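Side-chain contacts in acetylxylan esterase / glucomannan deacetylase (Cellvibrio japonicus, PDB 2W9X), which removes acetyl groups from plant cell-wall polysaccharides, acting on acetylated xylan and, with a large preference, on acetylated glucomannan: residues B[303-306]-B[307-311]; B[310-314]-B[315-319]. One frame throughout, in Å; residues are numbered along the deposited sequence. Where two conformers were deposited one is given.

Contact 1: B[303-306]-B[307-311]; sequences EQVG and KVVAQ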
loop_
_atom_site.group_PDB
_atom_site.type_symbol
_atom_site.label_atom_id
_atom_site.label_comp_id
_atom_site.label_asym_id
_atom_site.label_seq_id
_atom_site.Cartn_x
_atom_site.Cartn_y
_atom_site.Cartn_z
ATOM N N GLU B 303 11.171 -2.989 -8.092
ATOM C CA GLU B 303 10.684 -4.336 -8.375
ATOM C C GLU B 303 10.906 -5.324 -7.230
ATOM O O GLU B 303 10.006 -6.118 -6.924
ATOM C CB GLU B 303 11.251 -4.912 -9.683
ATOM C CG GLU B 303 10.716 -6.369 -9.886
ATOM C CD GLU B 303 10.677 -6.824 -11.328
ATOM O OE1 GLU B 303 10.042 -6.141 -12.171
ATOM O OE2 GLU B 303 11.264 -7.885 -11.613
ATOM N N GLN B 304 12.083 -5.283 -6.595
ATOM C CA GLN B 304 12.354 -6.229 -5.509
ATOM C C GLN B 304 11.480 -5.933 -4.314
ATOM O O GLN B 304 11.013 -6.850 -3.647
ATOM C CB GLN B 304 13.824 -6.248 -5.076
ATOM C CG GLN B 304 14.843 -6.438 -6.213
ATOM C CD GLN B 304 14.414 -7.465 -7.250
ATOM O OE1 GLN B 304 14.104 -8.608 -6.916
ATOM N NE2 GLN B 304 14.386 -7.053 -8.514
ATOM N N VAL B 305 11.272 -4.648 -4.043
ATOM C CA VAL B 305 10.367 -4.232 -2.982
ATOM C C VAL B 305 8.916 -4.683 -3.267
ATOM O O VAL B 305 8.199 -5.068 -2.332
ATOM C CB VAL B 305 10.518 -2.716 -2.676
ATOM C CG1 VAL B 305 9.511 -2.242 -1.645
ATOM C CG2 VAL B 305 11.952 -2.444 -2.174
ATOM N N GLY B 306 8.500 -4.662 -4.541
ATOM C CA GLY B 306 7.177 -5.190 -4.919
ATOM C C GLY B 306 7.012 -6.659 -4.532
ATOM O O GLY B 306 5.928 -7.089 -4.075
ATOM N N LYS B 307 8.096 -7.423 -4.689
ATOM C CA LYS B 307 8.118 -8.854 -4.344
ATOM C C LYS B 307 8.050 -9.040 -2.823
ATOM O O LYS B 307 7.391 -9.967 -2.338
ATOM C CB LYS B 307 9.390 -9.526 -4.857
ATOM C CG LYS B 307 9.588 -9.592 -6.382
ATOM C CD LYS B 307 10.956 -10.266 -6.662
ATOM C CE LYS B 307 11.442 -10.122 -8.105
ATOM N NZ LYS B 307 12.833 -10.707 -8.268
ATOM N N VAL B 308 8.750 -8.166 -2.090
ATOM C CA VAL B 308 8.721 -8.148 -0.620
ATOM C C VAL B 308 7.303 -7.892 -0.092
ATOM O O VAL B 308 6.800 -8.633 0.757
ATOM C CB VAL B 308 9.720 -7.112 -0.033
ATOM C CG1 VAL B 308 9.588 -6.989 1.497
ATOM C CG2 VAL B 308 11.149 -7.515 -0.373
ATOM N N VAL B 309 6.652 -6.852 -0.594
ATOM C CA VAL B 309 5.292 -6.526 -0.152
ATOM C C VAL B 309 4.346 -7.712 -0.429
ATOM O O VAL B 309 3.525 -8.099 0.421
ATOM C CB VAL B 309 4.752 -5.245 -0.846
ATOM C CG1 VAL B 309 3.285 -5.016 -0.460
ATOM C CG2 VAL B 309 5.593 -4.046 -0.465
ATOM N N ALA B 310 4.478 -8.293 -1.618
ATOM C CA ALA B 310 3.647 -9.441 -2.003
ATOM C C ALA B 310 3.841 -10.681 -1.132
ATOM O O ALA B 310 2.853 -11.342 -0.778
ATOM C CB ALA B 310 3.855 -9.776 -3.485
ATOM N N GLN B 311 5.090 -10.959 -0.769
ATOM C CA GLN B 311 5.439 -12.100 0.070
ATOM C C GLN B 311 5.041 -11.907 1.520
ATOM O O GLN B 311 4.739 -12.875 2.215
ATOM C CB GLN B 311 6.932 -12.406 -0.038
ATOM C CG GLN B 311 7.248 -13.361 -1.169
ATOM C CD GLN B 311 8.697 -13.749 -1.234
ATOM O OE1 GLN B 311 9.188 -14.184 -2.273
ATOM N NE2 GLN B 311 9.395 -13.604 -0.124
HETATM O O HOH W 1 13.483 -8.896 -10.610
#

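Contact 2: B[310-314]-B[315-319]; sequences AQLKG and GGLHQ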
loop_
_atom_site.group_PDB
_atom_site.type_symbol
_atom_site.label_atom_id
_atom_site.label_comp_id
_atom_site.label_asym_id
_atom_site.label_seq_id
_atom_site.Cartn_x
_atom_site.Cartn_y
_atom_site.Cartn_z
ATOM N N ALA B 310 4.478 -8.293 -1.618
ATOM C CA ALA B 310 3.647 -9.441 -2.003
ATOM C C ALA B 310 3.841 -10.681 -1.132
ATOM O O ALA B 310 2.853 -11.342 -0.778
ATOM C CB ALA B 310 3.855 -9.776 -3.485
ATOM N N GLN B 311 5.090 -10.959 -0.769
ATOM C CA GLN B 311 5.439 -12.100 0.070
ATOM C C GLN B 311 5.041 -11.907 1.520
ATOM O O GLN B 311 4.739 -12.875 2.215
ATOM C CB GLN B 311 6.932 -12.406 -0.038
ATOM C CG GLN B 311 7.248 -13.361 -1.169
ATOM C CD GLN B 311 8.697 -13.749 -1.234
ATOM O OE1 GLN B 311 9.188 -14.184 -2.273
ATOM N NE2 GLN B 311 9.395 -13.604 -0.124
ATOM N N LEU B 312 5.057 -10.654 1.970
ATOM C CA LEU B 312 4.564 -10.288 3.278
ATOM C C LEU B 312 3.057 -10.511 3.362
ATOM O O LEU B 312 2.588 -11.196 4.271
ATOM C CB LEU B 312 4.930 -8.839 3.643
ATOM C CG LEU B 312 6.384 -8.629 4.109
ATOM C CD1 LEU B 312 6.800 -7.145 3.943
ATOM C CD2 LEU B 312 6.614 -9.136 5.545
ATOM N N LYS B 313 2.313 -9.950 2.408
ATOM C CA LYS B 313 0.851 -10.103 2.370
ATOM C C LYS B 313 0.434 -11.566 2.218
ATOM O O LYS B 313 -0.476 -12.025 2.892
ATOM C CB LYS B 313 0.257 -9.267 1.240
ATOM C CG LYS B 313 0.353 -7.791 1.475
ATOM C CD LYS B 313 -0.248 -7.030 0.304
ATOM C CE LYS B 313 -0.245 -5.529 0.548
ATOM N NZ LYS B 313 -1.296 -5.152 1.541
ATOM N N GLY B 314 1.135 -12.290 1.345
ATOM C CA GLY B 314 0.942 -13.715 1.129
ATOM C C GLY B 314 1.149 -14.560 2.372
ATOM O O GLY B 314 0.513 -15.595 2.536
ATOM N N GLY B 315 2.031 -14.106 3.251
ATOM C CA GLY B 315 2.255 -14.761 4.540
ATOM C C GLY B 315 1.300 -14.298 5.635
ATOM O O GLY B 315 1.348 -14.805 6.765
ATOM N N GLY B 316 0.437 -13.337 5.328
ATOM C CA GLY B 316 -0.562 -12.915 6.306
ATOM C C GLY B 316 -0.287 -11.602 7.017
ATOM O O GLY B 316 -1.015 -11.250 7.940
ATOM N N LEU B 317 0.759 -10.884 6.599
ATOM C CA LEU B 317 1.079 -9.574 7.152
ATOM C C LEU B 317 0.627 -8.514 6.159
ATOM O O LEU B 317 1.372 -8.127 5.252
ATOM C CB LEU B 317 2.585 -9.436 7.430
ATOM C CG LEU B 317 3.040 -8.307 8.379
ATOM C CD1 LEU B 317 4.372 -8.686 9.015
ATOM C CD2 LEU B 317 3.153 -6.948 7.686
ATOM N N HIS B 318 -0.601 -8.053 6.323
ATOM C CA HIS B 318 -1.207 -7.269 5.288
ATOM C C HIS B 318 -0.962 -5.768 5.443
ATOM O O HIS B 318 -1.102 -5.026 4.476
ATOM C CB HIS B 318 -2.694 -7.606 5.177
ATOM C CG HIS B 318 -2.972 -9.078 5.034
ATOM N ND1 HIS B 318 -2.687 -9.790 3.884
ATOM C CD2 HIS B 318 -3.534 -9.965 5.898
ATOM C CE1 HIS B 318 -3.059 -11.047 4.049
ATOM N NE2 HIS B 318 -3.576 -11.180 5.260
ATOM N N GLN B 319 -0.564 -5.328 6.642
ATOM C CA GLN B 319 -0.408 -3.881 6.920
ATOM C C GLN B 319 0.920 -3.328 6.389
ATOM O O GLN B 319 1.741 -2.779 7.117
ATOM C CB GLN B 319 -0.650 -3.547 8.413
ATOM C CG GLN B 319 0.291 -4.233 9.429
ATOM C CD GLN B 319 -0.222 -5.576 9.908
ATOM O OE1 GLN B 319 -0.318 -6.531 9.137
ATOM N NE2 GLN B 319 -0.543 -5.665 11.204
#

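Contact 1: B[303-306]-B[307-311]
Q304 and K307 meet one turn apart on helix 300-314, the helix of a beta-alpha-beta unit in the SGNH (GDSL-like) hydrolase domain. Their side chains run side by side and point the same way, back toward the start of the helix. K307 is extended beyond CG. Its CG stands beside the backbone N (chi1 -65°), and this sends the chain back over the preceding turn, where CG packs 3.5 Å from E303 O. Q304 is bent at chi2, which turns its amide toward the lysine. K307 NZ then gives a hydrogen bond to Q304 OE1 at 2.8 Å, in the amide plane and on a lone pair. The other half of the amide is also used: Q304 NE2 bonds to E300 O and to a water. That water accepts from K307 NZ at 3.0 Å and donates to E303 OE2 at 2.6 Å. E303 and K307 are therefore joined through water; E303 OE2 and K307 NZ are 4.6 Å apart. With both ends of its amide held, Q304 has its rotation fixed. E303 and K307 also pack on K307 and E303 of the second subunit. On the inward side V305, V308 and V309 rest on L291 of strand 288-294. V309 CG2 lies beside its own backbone N, 3.4 Å from V305 O and 4.5 Å from V305 CG1.

Contact 2: B[310-314]-B[315-319]
K313 and H318 meet where helix 300-314 gives way to the loop before strand 320-325. The turn is a Schellman motif. L317 N bonds to L312 O at 3.0 Å, and G316 N bonds to K313 O at 2.9 Å. G316 has a positive phi of 103°. At such backbone angles a side chain would collide with the carbonyl O of G315, which accounts for a glycine here. The chain can thus double back alongside the last helical turn.

The K313 side chain follows this return. CB lies 4.0 Å from H318 ND1. CG faces the backbone of the loop, 3.9 Å from L317 O and a little farther from H318 CA. The chain stays extended through CD to CE, and K313 CE already lies 4.1 Å from H318 O. A bend at chi4 (-74°) then turns NZ onto H318 O, with a hydrogen bond of 2.9 Å in the carbonyl plane, on a lone pair. This bond ties the last helical turn to the loop. NZ also makes weak hydrogen bonds to V320 O of its own chain and to Q322 O of the second subunit.

L312 and L317 lie side by side and point the same way, with L312 CD2 4.2 Å from L317 CD1. L317 also packs on H281 of helix 262-283. K313 and H318 both pack on V324 of the second subunit, and K326 NZ of that subunit bonds to G314 O. The H318 ring lies with one face against G316 C, offset toward the rim, and its CE1 comes to 3.0 Å from K313 O.

Overall arrangement
Contact 1 comes first along the chain, in the middle of helix 300-314. Contact 2 follows at its C-terminal end and runs into the loop before strand 320-325. They share A310 and Q311, and their centres are about 10 Å apart. Together they span most of the crossover from strand 288-294 to strand 320-325, an outermost strand of the parallel five-stranded sheet. Both lie on the same side of the chain's centre, and both touch the second subunit, so this edge of the esterase domain takes part in the dimer. In contact 1, V305 is about 12 Å from N247, a probable transition-state stabiliser, between side chains. Contact 2 is away from the annotated sites.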